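Local coordinates for protein DNA-entry nuclease inhibitor (Bacillus subtilis subsp. subtilis, PDB 4MQD) that inhibits the DNA-degrading activity of the DNA-entry nuclease and takes part in making cells competent for transformation, at residues 21-32 against 44-52; 77-88 against 103-114. All coordinates share one frame; numbering follows the deposited sequence.

Contact 1 (21-32 against 44-52)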
loop_
_atom_site.group_PDB
_atom_site.type_symbol
_atom_site.label_atom_id
_atom_site.label_comp_id
_atom_site.label_asym_id
_atom_site.label_seq_id
_atom_site.Cartn_x
_atom_site.Cartn_y
_atom_site.Cartn_z
ATOM N N THR A 21 0.356 0.614 22.614
ATOM C CA THR A 21 -1.012 0.937 22.995
ATOM C C THR A 21 -1.378 2.379 22.683
ATOM O O THR A 21 -0.631 3.302 23.004
ATOM C CB THR A 21 -1.229 0.664 24.496
ATOM O OG1 THR A 21 -0.929 -0.710 24.771
ATOM C CG2 THR A 21 -2.668 0.961 24.913
ATOM N N VAL A 22 -2.537 2.548 22.051
ATOM C CA VAL A 22 -3.111 3.859 21.777
ATOM C C VAL A 22 -4.153 4.136 22.853
ATOM O O VAL A 22 -5.066 3.330 23.046
ATOM C CB VAL A 22 -3.789 3.895 20.391
ATOM C CG1 VAL A 22 -4.336 5.286 20.091
ATOM C CG2 VAL A 22 -2.813 3.439 19.310
ATOM N N PHE A 23 -4.020 5.261 23.553
ATOM C CA PHE A 23 -4.916 5.570 24.672
ATOM C C PHE A 23 -5.191 7.062 24.848
ATOM O O PHE A 23 -4.550 7.909 24.222
ATOM C CB PHE A 23 -4.375 4.960 25.973
ATOM C CG PHE A 23 -2.980 5.396 26.330
ATOM C CD1 PHE A 23 -1.878 4.830 25.701
ATOM C CD2 PHE A 23 -2.765 6.345 27.319
ATOM C CE1 PHE A 23 -0.591 5.217 26.037
ATOM C CE2 PHE A 23 -1.482 6.736 27.661
ATOM C CZ PHE A 23 -0.393 6.171 27.020
ATOM N N GLN A 24 -6.160 7.363 25.709
ATOM C CA GLN A 24 -6.628 8.731 25.917
ATOM C C GLN A 24 -5.563 9.583 26.600
ATOM O O GLN A 24 -4.709 9.061 27.318
ATOM C CB GLN A 24 -7.915 8.744 26.752
ATOM C CG GLN A 24 -9.048 7.869 26.221
ATOM C CD GLN A 24 -9.415 8.165 24.776
ATOM O OE1 GLN A 24 -9.512 9.325 24.372
ATOM N NE2 GLN A 24 -9.633 7.113 23.993
ATOM N N LYS A 25 -5.632 10.893 26.373
ATOM C CA LYS A 25 -4.648 11.849 26.898
ATOM C C LYS A 25 -4.394 11.685 28.399
ATOM O O LYS A 25 -3.245 11.718 28.843
ATOM C CB LYS A 25 -5.103 13.290 26.621
ATOM C CG LYS A 25 -4.033 14.346 26.882
ATOM C CD LYS A 25 -4.616 15.653 27.406
ATOM C CE LYS A 25 -5.310 16.455 26.316
ATOM N NZ LYS A 25 -4.353 17.050 25.342
ATOM N N ASP A 26 -5.466 11.517 29.171
ATOM C CA ASP A 26 -5.373 11.452 30.628
ATOM C C ASP A 26 -5.898 10.121 31.161
ATOM O O ASP A 26 -6.872 10.077 31.914
ATOM C CB ASP A 26 -6.132 12.626 31.252
ATOM C CG ASP A 26 -5.606 13.975 30.785
ATOM O OD1 ASP A 26 -4.369 14.145 30.719
ATOM O OD2 ASP A 26 -6.429 14.865 30.482
ATOM N N SER A 27 -5.240 9.036 30.759
ATOM C CA SER A 27 -5.575 7.697 31.236
ATOM C C SER A 27 -4.325 6.823 31.304
ATOM O O SER A 27 -3.353 7.060 30.584
ATOM C CB SER A 27 -6.628 7.047 30.332
ATOM O OG SER A 27 -6.110 6.779 29.040
ATOM N N THR A 28 -4.362 5.818 32.174
ATOM C CA THR A 28 -3.250 4.886 32.342
ATOM C C THR A 28 -3.720 3.478 31.970
ATOM O O THR A 28 -4.345 2.795 32.781
ATOM C CB THR A 28 -2.723 4.913 33.791
ATOM O OG1 THR A 28 -2.315 6.245 34.125
ATOM C CG2 THR A 28 -1.537 3.968 33.959
ATOM N N PRO A 29 -3.420 3.039 30.735
ATOM C CA PRO A 29 -3.957 1.776 30.238
ATOM C C PRO A 29 -3.218 0.551 30.781
ATOM O O PRO A 29 -1.998 0.597 30.949
ATOM C CB PRO A 29 -3.738 1.888 28.732
ATOM C CG PRO A 29 -2.476 2.672 28.623
ATOM C CD PRO A 29 -2.491 3.651 29.768
ATOM N N PRO A 30 -3.950 -0.546 31.039
ATOM C CA PRO A 30 -3.319 -1.781 31.489
ATOM C C PRO A 30 -2.685 -2.553 30.332
ATOM O O PRO A 30 -2.839 -2.168 29.167
ATOM C CB PRO A 30 -4.494 -2.571 32.062
ATOM C CG PRO A 30 -5.647 -2.151 31.217
ATOM C CD PRO A 30 -5.408 -0.703 30.883
ATOM N N VAL A 31 -1.977 -3.631 30.662
ATOM C CA VAL A 31 -1.429 -4.538 29.657
ATOM C C VAL A 31 -2.506 -5.573 29.331
ATOM O O VAL A 31 -3.151 -6.112 30.232
ATOM C CB VAL A 31 -0.138 -5.224 30.153
ATOM C CG1 VAL A 31 0.460 -6.105 29.064
ATOM C CG2 VAL A 31 0.876 -4.178 30.602
HETATM N N MSE A 32 -2.695 -5.844 28.044
HETATM C CA MSE A 32 -3.828 -6.649 27.580
HETATM C C MSE A 32 -3.510 -8.118 27.601
HETATM O O MSE A 32 -2.343 -8.509 27.525
HETATM C CB MSE A 32 -4.191 -6.261 26.151
HETATM C CG MSE A 32 -4.505 -4.776 25.994
HETATM SE SE MSE A 32 -6.165 -4.278 26.926
HETATM C CE MSE A 32 -6.141 -2.361 26.462
ATOM N N ALA A 44 -6.178 -5.771 21.069
ATOM C CA ALA A 44 -6.954 -6.004 22.278
ATOM C C ALA A 44 -7.374 -4.656 22.846
ATOM O O ALA A 44 -6.528 -3.798 23.095
ATOM C CB ALA A 44 -6.132 -6.780 23.292
ATOM N N ALA A 45 -8.678 -4.469 23.034
ATOM C CA ALA A 45 -9.227 -3.183 23.460
ATOM C C ALA A 45 -9.776 -3.242 24.883
ATOM O O ALA A 45 -10.171 -4.306 25.364
ATOM C CB ALA A 45 -10.318 -2.737 22.499
ATOM N N ALA A 46 -9.792 -2.088 25.544
ATOM C CA ALA A 46 -10.371 -1.952 26.880
ATOM C C ALA A 46 -10.570 -0.474 27.219
ATOM O O ALA A 46 -9.664 0.336 27.012
ATOM C CB ALA A 46 -9.478 -2.614 27.919
ATOM N N ASP A 47 -11.744 -0.146 27.759
ATOM C CA ASP A 47 -12.107 1.229 28.118
ATOM C C ASP A 47 -12.002 2.149 26.909
ATOM O O ASP A 47 -12.764 2.023 25.951
ATOM C CB ASP A 47 -11.224 1.753 29.258
ATOM C CG ASP A 47 -11.640 3.135 29.733
ATOM O OD1 ASP A 47 -12.636 3.674 29.206
ATOM O OD2 ASP A 47 -10.971 3.682 30.635
ATOM N N GLY A 48 -11.052 3.074 26.964
ATOM C CA GLY A 48 -10.778 3.949 25.835
ATOM C C GLY A 48 -9.368 3.750 25.313
ATOM O O GLY A 48 -8.690 4.717 24.966
ATOM N N ALA A 49 -8.929 2.493 25.252
ATOM C CA ALA A 49 -7.569 2.172 24.815
ATOM C C ALA A 49 -7.552 0.940 23.919
ATOM O O ALA A 49 -8.324 0.004 24.123
ATOM C CB ALA A 49 -6.668 1.958 26.020
ATOM N N ILE A 50 -6.670 0.962 22.921
ATOM C CA ILE A 50 -6.458 -0.174 22.030
ATOM C C ILE A 50 -4.973 -0.504 21.998
ATOM O O ILE A 50 -4.150 0.363 21.704
ATOM C CB ILE A 50 -6.917 0.128 20.586
ATOM C CG1 ILE A 50 -8.391 0.549 20.554
ATOM C CG2 ILE A 50 -6.690 -1.087 19.690
ATOM C CD1 ILE A 50 -8.803 1.232 19.266
ATOM N N SER A 51 -4.632 -1.752 22.310
ATOM C CA SER A 51 -3.265 -2.233 22.153
ATOM C C SER A 51 -3.175 -3.026 20.866
ATOM O O SER A 51 -4.022 -3.876 20.595
ATOM C CB SER A 51 -2.843 -3.108 23.330
ATOM O OG SER A 51 -2.967 -2.406 24.555
ATOM N N PHE A 52 -2.151 -2.733 20.071
ATOM C CA PHE A 52 -1.917 -3.444 18.825
ATOM C C PHE A 52 -0.742 -4.396 18.996
ATOM O O PHE A 52 0.239 -4.070 19.662
ATOM C CB PHE A 52 -1.647 -2.458 17.687
ATOM C CG PHE A 52 -2.852 -1.656 17.288
ATOM C CD1 PHE A 52 -3.862 -2.233 16.528
ATOM C CD2 PHE A 52 -2.983 -0.328 17.673
ATOM C CE1 PHE A 52 -4.978 -1.501 16.158
ATOM C CE2 PHE A 52 -4.097 0.410 17.306
ATOM C CZ PHE A 52 -5.096 -0.178 16.547
#
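V22 and I50 form the hydrogen-bonded antiparallel pair at the centre of this contact, where strand 21-24 runs beside strand 49-52, the second arm of a β-hairpin with a two-residue turn at D47 and G48. V22 N gives a bond to I50 O (2.7 Å), and I50 N returns one to V22 O (2.9 Å). The neighbouring non-hydrogen-bonded pair, T21 with S51, is joined through its side chains instead: the hydroxyls T21 OG1 and S51 OG meet at 2.7 Å. Both lie beside their own backbone N (chi1 -58° and -57°), bringing the oxygens together on one face of the sheet.

Q24 supplies the third polar link. Its chain bends at chi2 (-54°), the CB-CG bond, which brings NE2 back to G48 O at 2.8 Å, near the amide plane; this bond is less certain, because G48 is modelled in two conformers. OE1 accepts a hydrogen bond from T86 N, and the amide thus bridges the hairpin turn and the loop that follows strand 77-85, linking the two sheets at their ends. Shortening this side chain to an alanine is likely to leave T86 N and G48 O without these partners and to weaken the tie between the sheets.

Apolar contacts fill both faces. On the V22 side, CG2 comes to the edge of the F52 ring, near its plane, at 3.9 Å from CE2. On the other, A49 CB meets F23 CB, and P29 CG lies over one face of the F23 ring. The selenomethionine M32 spreads over the hairpin: its CB presses on A44 CB (3.5 Å, a tight pair), while CE touches A46 CB at 3.6 Å.

Backbone pairing fixes the register, the hydroxyl pair and, less certainly, the amide satisfy polar groups beside it, and P29 and M32 lay an apolar cover on the A49 face.

Contact 2 (77-88 against 103-114); sequences KKVTVPFHVTEN and DLPKGDYQLTCW
H84 and D108 make a histidine-carboxylate hydrogen bond on the exposed face of the sheet, ND1 donating to OD1 at 2.7 Å. The oxygen sits near the ring plane, but the bond arrives on the syn side, 35° out of the carboxylate plane, and ring and carboxylate planes stand 48° apart. The carboxylate so close to ND1 would probably favour a protonated, positively charged ring. These residues are a non-hydrogen-bonded pair of the antiparallel strands 77-85 and 107-114; 77-85 is an outermost strand, within this chain, of the mixed sheet in a β-sandwich.

Paired backbone bonds at V79-C113, V81-L111, F83-Y109 and V85-G107 hold the strands in register. P82, facing Q110, has no N-H to give, but it falls at a non-hydrogen-bonded position and interrupts none of these pairs.

The same outward face carries T80 and T112, whose OG1 atoms are hydrogen-bonded at 2.9 Å. T112 CG2 lies over the W114 ring, 3.4 Å above its plane and toward the rim. K78, fully extended, runs alongside the indole with CD 3.6 Å from W114 NE1.

The inward face is largely apolar: F83 and V81 pack on I50, and L111 and C113 on F52, all from the opposing sheet. F83 CB meets L111 CB at 4.0 Å. V85 finishes this row, placing CG2 beside its backbone N and against both L104 CD2 (3.6 Å) and Y109. There Y109 CE1 touches V85 CG2 at 3.4 Å, while its OH bonds to P105 O from above the carbonyl plane.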
loop_
_atom_site.group_PDB
_atom_site.type_symbol
_atom_site.label_atom_id
_atom_site.label_comp_id
_atom_site.label_asym_id
_atom_site.label_seq_id
_atom_site.Cartn_x
_atom_site.Cartn_y
_atom_site.Cartn_z
ATOM N N LYS A 77 -0.118 -7.274 8.020
ATOM C CA LYS A 77 -1.295 -7.296 8.884
ATOM C C LYS A 77 -2.039 -5.970 8.781
ATOM O O LYS A 77 -1.422 -4.905 8.791
ATOM C CB LYS A 77 -0.881 -7.548 10.335
ATOM C CG LYS A 77 -2.029 -7.739 11.319
ATOM C CD LYS A 77 -2.853 -8.977 10.999
ATOM C CE LYS A 77 -3.594 -9.496 12.221
ATOM N NZ LYS A 77 -4.304 -10.772 11.927
ATOM N N LYS A 78 -3.362 -6.050 8.671
ATOM C CA LYS A 78 -4.225 -4.875 8.690
ATOM C C LYS A 78 -5.307 -5.091 9.738
ATOM O O LYS A 78 -6.026 -6.089 9.698
ATOM C CB LYS A 78 -4.864 -4.648 7.319
ATOM C CG LYS A 78 -5.762 -3.422 7.250
ATOM C CD LYS A 78 -6.358 -3.243 5.863
ATOM C CE LYS A 78 -7.287 -2.042 5.818
ATOM N NZ LYS A 78 -7.844 -1.814 4.455
ATOM N N VAL A 79 -5.412 -4.156 10.675
ATOM C CA VAL A 79 -6.413 -4.221 11.730
ATOM C C VAL A 79 -7.162 -2.898 11.769
ATOM O O VAL A 79 -6.540 -1.847 11.883
ATOM C CB VAL A 79 -5.761 -4.477 13.103
ATOM C CG1 VAL A 79 -6.821 -4.831 14.133
ATOM C CG2 VAL A 79 -4.723 -5.587 13.002
ATOM N N THR A 80 -8.488 -2.957 11.672
ATOM C CA THR A 80 -9.335 -1.769 11.744
ATOM C C THR A 80 -10.288 -1.882 12.933
ATOM O O THR A 80 -11.056 -2.838 13.028
ATOM C CB THR A 80 -10.140 -1.571 10.446
ATOM O OG1 THR A 80 -9.235 -1.422 9.344
ATOM C CG2 THR A 80 -11.030 -0.332 10.536
ATOM N N VAL A 81 -10.235 -0.895 13.825
ATOM C CA VAL A 81 -10.971 -0.929 15.088
ATOM C C VAL A 81 -11.667 0.410 15.349
ATOM O O VAL A 81 -11.079 1.468 15.111
ATOM C CB VAL A 81 -10.017 -1.230 16.266
ATOM C CG1 VAL A 81 -10.776 -1.293 17.587
ATOM C CG2 VAL A 81 -9.261 -2.528 16.018
ATOM N N PRO A 82 -12.926 0.372 15.827
ATOM C CA PRO A 82 -13.570 1.602 16.295
ATOM C C PRO A 82 -12.837 2.211 17.487
ATOM O O PRO A 82 -12.386 1.482 18.370
ATOM C CB PRO A 82 -14.966 1.133 16.712
ATOM C CG PRO A 82 -15.214 -0.089 15.901
ATOM C CD PRO A 82 -13.878 -0.753 15.758
ATOM N N PHE A 83 -12.723 3.535 17.509
ATOM C CA PHE A 83 -11.985 4.219 18.566
ATOM C C PHE A 83 -12.565 5.599 18.842
ATOM O O PHE A 83 -12.673 6.429 17.941
ATOM C CB PHE A 83 -10.510 4.339 18.178
ATOM C CG PHE A 83 -9.645 4.929 19.255
ATOM C CD1 PHE A 83 -9.500 4.286 20.477
ATOM C CD2 PHE A 83 -8.968 6.121 19.044
ATOM C CE1 PHE A 83 -8.701 4.823 21.471
ATOM C CE2 PHE A 83 -8.167 6.664 20.035
ATOM C CZ PHE A 83 -8.033 6.015 21.250
ATOM N N HIS A 84 -12.937 5.831 20.098
ATOM C CA HIS A 84 -13.511 7.101 20.517
ATOM C C HIS A 84 -12.472 7.903 21.284
ATOM O O HIS A 84 -11.825 7.383 22.194
ATOM C CB HIS A 84 -14.743 6.869 21.392
ATOM C CG HIS A 84 -15.355 8.129 21.918
ATOM N ND1 HIS A 84 -16.153 8.947 21.148
ATOM C CD2 HIS A 84 -15.282 8.714 23.137
ATOM C CE1 HIS A 84 -16.547 9.981 21.870
ATOM N NE2 HIS A 84 -16.033 9.864 23.080
ATOM N N VAL A 85 -12.317 9.167 20.906
ATOM C CA VAL A 85 -11.409 10.078 21.588
ATOM C C VAL A 85 -12.227 10.933 22.552
ATOM O O VAL A 85 -13.055 11.737 22.124
ATOM C CB VAL A 85 -10.656 10.971 20.581
ATOM C CG1 VAL A 85 -9.738 11.949 21.302
ATOM C CG2 VAL A 85 -9.863 10.113 19.604
ATOM N N THR A 86 -11.996 10.747 23.849
ATOM C CA THR A 86 -12.775 11.428 24.883
ATOM C C THR A 86 -12.413 12.908 24.996
ATOM O O THR A 86 -13.296 13.757 25.111
ATOM C CB THR A 86 -12.583 10.765 26.262
ATOM O OG1 THR A 86 -11.192 10.749 26.601
ATOM C CG2 THR A 86 -13.116 9.340 26.249
ATOM N N GLU A 87 -11.115 13.203 24.971
ATOM C CA GLU A 87 -10.619 14.578 25.061
ATOM C C GLU A 87 -9.585 14.829 23.965
ATOM O O GLU A 87 -8.906 13.903 23.524
ATOM C CB GLU A 87 -10.008 14.827 26.445
ATOM C CG GLU A 87 -10.080 16.273 26.921
ATOM C CD GLU A 87 -11.434 16.648 27.504
ATOM O OE1 GLU A 87 -12.474 16.198 26.973
ATOM O OE2 GLU A 87 -11.461 17.406 28.497
ATOM N N ASN A 88 -9.471 16.081 23.530
ATOM C CA ASN A 88 -8.597 16.441 22.411
ATOM C C ASN A 88 -7.140 16.031 22.649
ATOM O O ASN A 88 -6.387 16.744 23.316
ATOM C CB ASN A 88 -8.693 17.947 22.126
ATOM C CG ASN A 88 -8.129 18.328 20.768
ATOM O OD1 ASN A 88 -7.360 17.580 20.162
ATOM N ND2 ASN A 88 -8.515 19.503 20.281
ATOM N N ASP A 103 -2.070 15.216 18.554
ATOM C CA ASP A 103 -3.203 16.120 18.717
ATOM C C ASP A 103 -4.374 15.676 17.835
ATOM O O ASP A 103 -4.556 16.171 16.722
ATOM C CB ASP A 103 -2.781 17.558 18.381
ATOM C CG ASP A 103 -3.865 18.577 18.684
ATOM O OD1 ASP A 103 -4.567 18.422 19.706
ATOM O OD2 ASP A 103 -4.007 19.542 17.904
ATOM N N LEU A 104 -5.152 14.728 18.346
ATOM C CA LEU A 104 -6.327 14.212 17.650
ATOM C C LEU A 104 -7.584 14.775 18.317
ATOM O O LEU A 104 -7.728 14.673 19.536
ATOM C CB LEU A 104 -6.333 12.684 17.709
ATOM C CG LEU A 104 -7.299 11.940 16.784
ATOM C CD1 LEU A 104 -6.964 12.187 15.320
ATOM C CD2 LEU A 104 -7.272 10.450 17.089
ATOM N N PRO A 105 -8.496 15.380 17.531
ATOM C CA PRO A 105 -9.715 15.950 18.120
ATOM C C PRO A 105 -10.652 14.917 18.750
ATOM O O PRO A 105 -10.517 13.716 18.501
ATOM C CB PRO A 105 -10.415 16.619 16.929
ATOM C CG PRO A 105 -9.375 16.768 15.878
ATOM C CD PRO A 105 -8.401 15.655 16.085
ATOM N N LYS A 106 -11.595 15.401 19.555
ATOM C CA LYS A 106 -12.626 14.550 20.148
ATOM C C LYS A 106 -13.521 13.984 19.053
ATOM O O LYS A 106 -13.759 14.643 18.039
ATOM C CB LYS A 106 -13.496 15.343 21.131
ATOM C CG LYS A 106 -12.751 15.949 22.310
ATOM C CD LYS A 106 -13.706 16.407 23.409
ATOM C CE LYS A 106 -14.598 17.569 22.984
ATOM N NZ LYS A 106 -13.831 18.807 22.668
ATOM N N GLY A 107 -14.015 12.768 19.263
ATOM C CA GLY A 107 -14.946 12.143 18.328
ATOM C C GLY A 107 -14.655 10.679 18.069
ATOM O O GLY A 107 -13.739 10.097 18.653
ATOM N N ASP A 108 -15.450 10.092 17.179
ATOM C CA ASP A 108 -15.327 8.684 16.819
ATOM C C ASP A 108 -14.471 8.528 15.569
ATOM O O ASP A 108 -14.481 9.387 14.683
ATOM C CB ASP A 108 -16.711 8.078 16.576
ATOM C CG ASP A 108 -17.611 8.174 17.793
ATOM O OD1 ASP A 108 -17.131 7.906 18.915
ATOM O OD2 ASP A 108 -18.800 8.512 17.627
ATOM N N TYR A 109 -13.725 7.428 15.512
ATOM C CA TYR A 109 -12.849 7.142 14.385
ATOM C C TYR A 109 -12.862 5.659 14.046
ATOM O O TYR A 109 -13.225 4.826 14.876
ATOM C CB TYR A 109 -11.408 7.546 14.710
ATOM C CG TYR A 109 -11.202 9.013 15.015
ATOM C CD1 TYR A 109 -11.420 9.516 16.296
ATOM C CD2 TYR A 109 -10.767 9.893 14.031
ATOM C CE1 TYR A 109 -11.225 10.857 16.582
ATOM C CE2 TYR A 109 -10.568 11.236 14.310
ATOM C CZ TYR A 109 -10.797 11.712 15.586
ATOM O OH TYR A 109 -10.599 13.046 15.868
ATOM N N GLN A 110 -12.474 5.345 12.814
ATOM C CA GLN A 110 -12.092 3.988 12.440
ATOM C C GLN A 110 -10.571 3.952 12.394
ATOM O O GLN A 110 -9.955 4.425 11.432
ATOM C CB GLN A 110 -12.684 3.588 11.087
ATOM C CG GLN A 110 -14.166 3.238 11.136
ATOM C CD GLN A 110 -14.462 1.994 11.960
ATOM O OE1 GLN A 110 -13.583 1.167 12.212
ATOM N NE2 GLN A 110 -15.712 1.858 12.383
ATOM N N LEU A 111 -9.978 3.411 13.454
ATOM C CA LEU A 111 -8.531 3.366 13.599
ATOM C C LEU A 111 -7.980 2.114 12.929
ATOM O O LEU A 111 -8.303 0.995 13.337
ATOM C CB LEU A 111 -8.153 3.380 15.082
ATOM C CG LEU A 111 -6.685 3.660 15.413
ATOM C CD1 LEU A 111 -6.325 5.103 15.086
ATOM C CD2 LEU A 111 -6.403 3.357 16.877
ATOM N N THR A 112 -7.156 2.309 11.902
ATOM C CA THR A 112 -6.539 1.203 11.178
ATOM C C THR A 112 -5.037 1.167 11.442
ATOM O O THR A 112 -4.378 2.205 11.433
ATOM C CB THR A 112 -6.793 1.315 9.664
ATOM O OG1 THR A 112 -8.204 1.296 9.415
ATOM C CG2 THR A 112 -6.137 0.162 8.910
ATOM N N CYS A 113 -4.508 -0.032 11.680
ATOM C CA CYS A 113 -3.077 -0.231 11.897
ATOM C C CYS A 113 -2.514 -1.230 10.888
ATOM O O CYS A 113 -2.927 -2.392 10.859
ATOM C CB CYS A 113 -2.811 -0.733 13.318
ATOM S SG CYS A 113 -1.059 -0.999 13.700
ATOM N N TRP A 114 -1.578 -0.769 10.061
ATOM C CA TRP A 114 -0.877 -1.639 9.123
ATOM C C TRP A 114 0.483 -2.007 9.696
ATOM O O TRP A 114 1.237 -1.125 10.119
ATOM C CB TRP A 114 -0.661 -0.946 7.776
ATOM C CG TRP A 114 -1.890 -0.738 6.951
ATOM C CD1 TRP A 114 -2.402 -1.585 6.011
ATOM C CD2 TRP A 114 -2.739 0.412 6.959
ATOM N NE1 TRP A 114 -3.528 -1.040 5.443
ATOM C CE2 TRP A 114 -3.756 0.188 6.006
ATOM C CE3 TRP A 114 -2.741 1.608 7.683
ATOM C CZ2 TRP A 114 -4.769 1.117 5.760
ATOM C CZ3 TRP A 114 -3.746 2.532 7.438
ATOM C CH2 TRP A 114 -4.747 2.280 6.486
#

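In the fold
From the N terminus, strand 6-14 first lays down one edge of the mixed sheet. Strand 19-24 then starts the antiparallel sheet, and contact 1 closes the loop 33-43, which holds helix 36-41, as the chain returns in the hairpin of 43-46 and 49-53. Strand 59-66 re-enters the mixed sheet before contact 2 opens at 77 and closes the loop 89-102. The contacts are in series, neither enclosing the other, with centres about 12 Å apart. The second loop nevertheless crosses back to the antiparallel sheet, where its strand 90-93 pairs with 19-24 on the side away from 49-53. Between the contacts the sheets meet face to face, I50 CD1 lying 3.4 Å from F83 CD1.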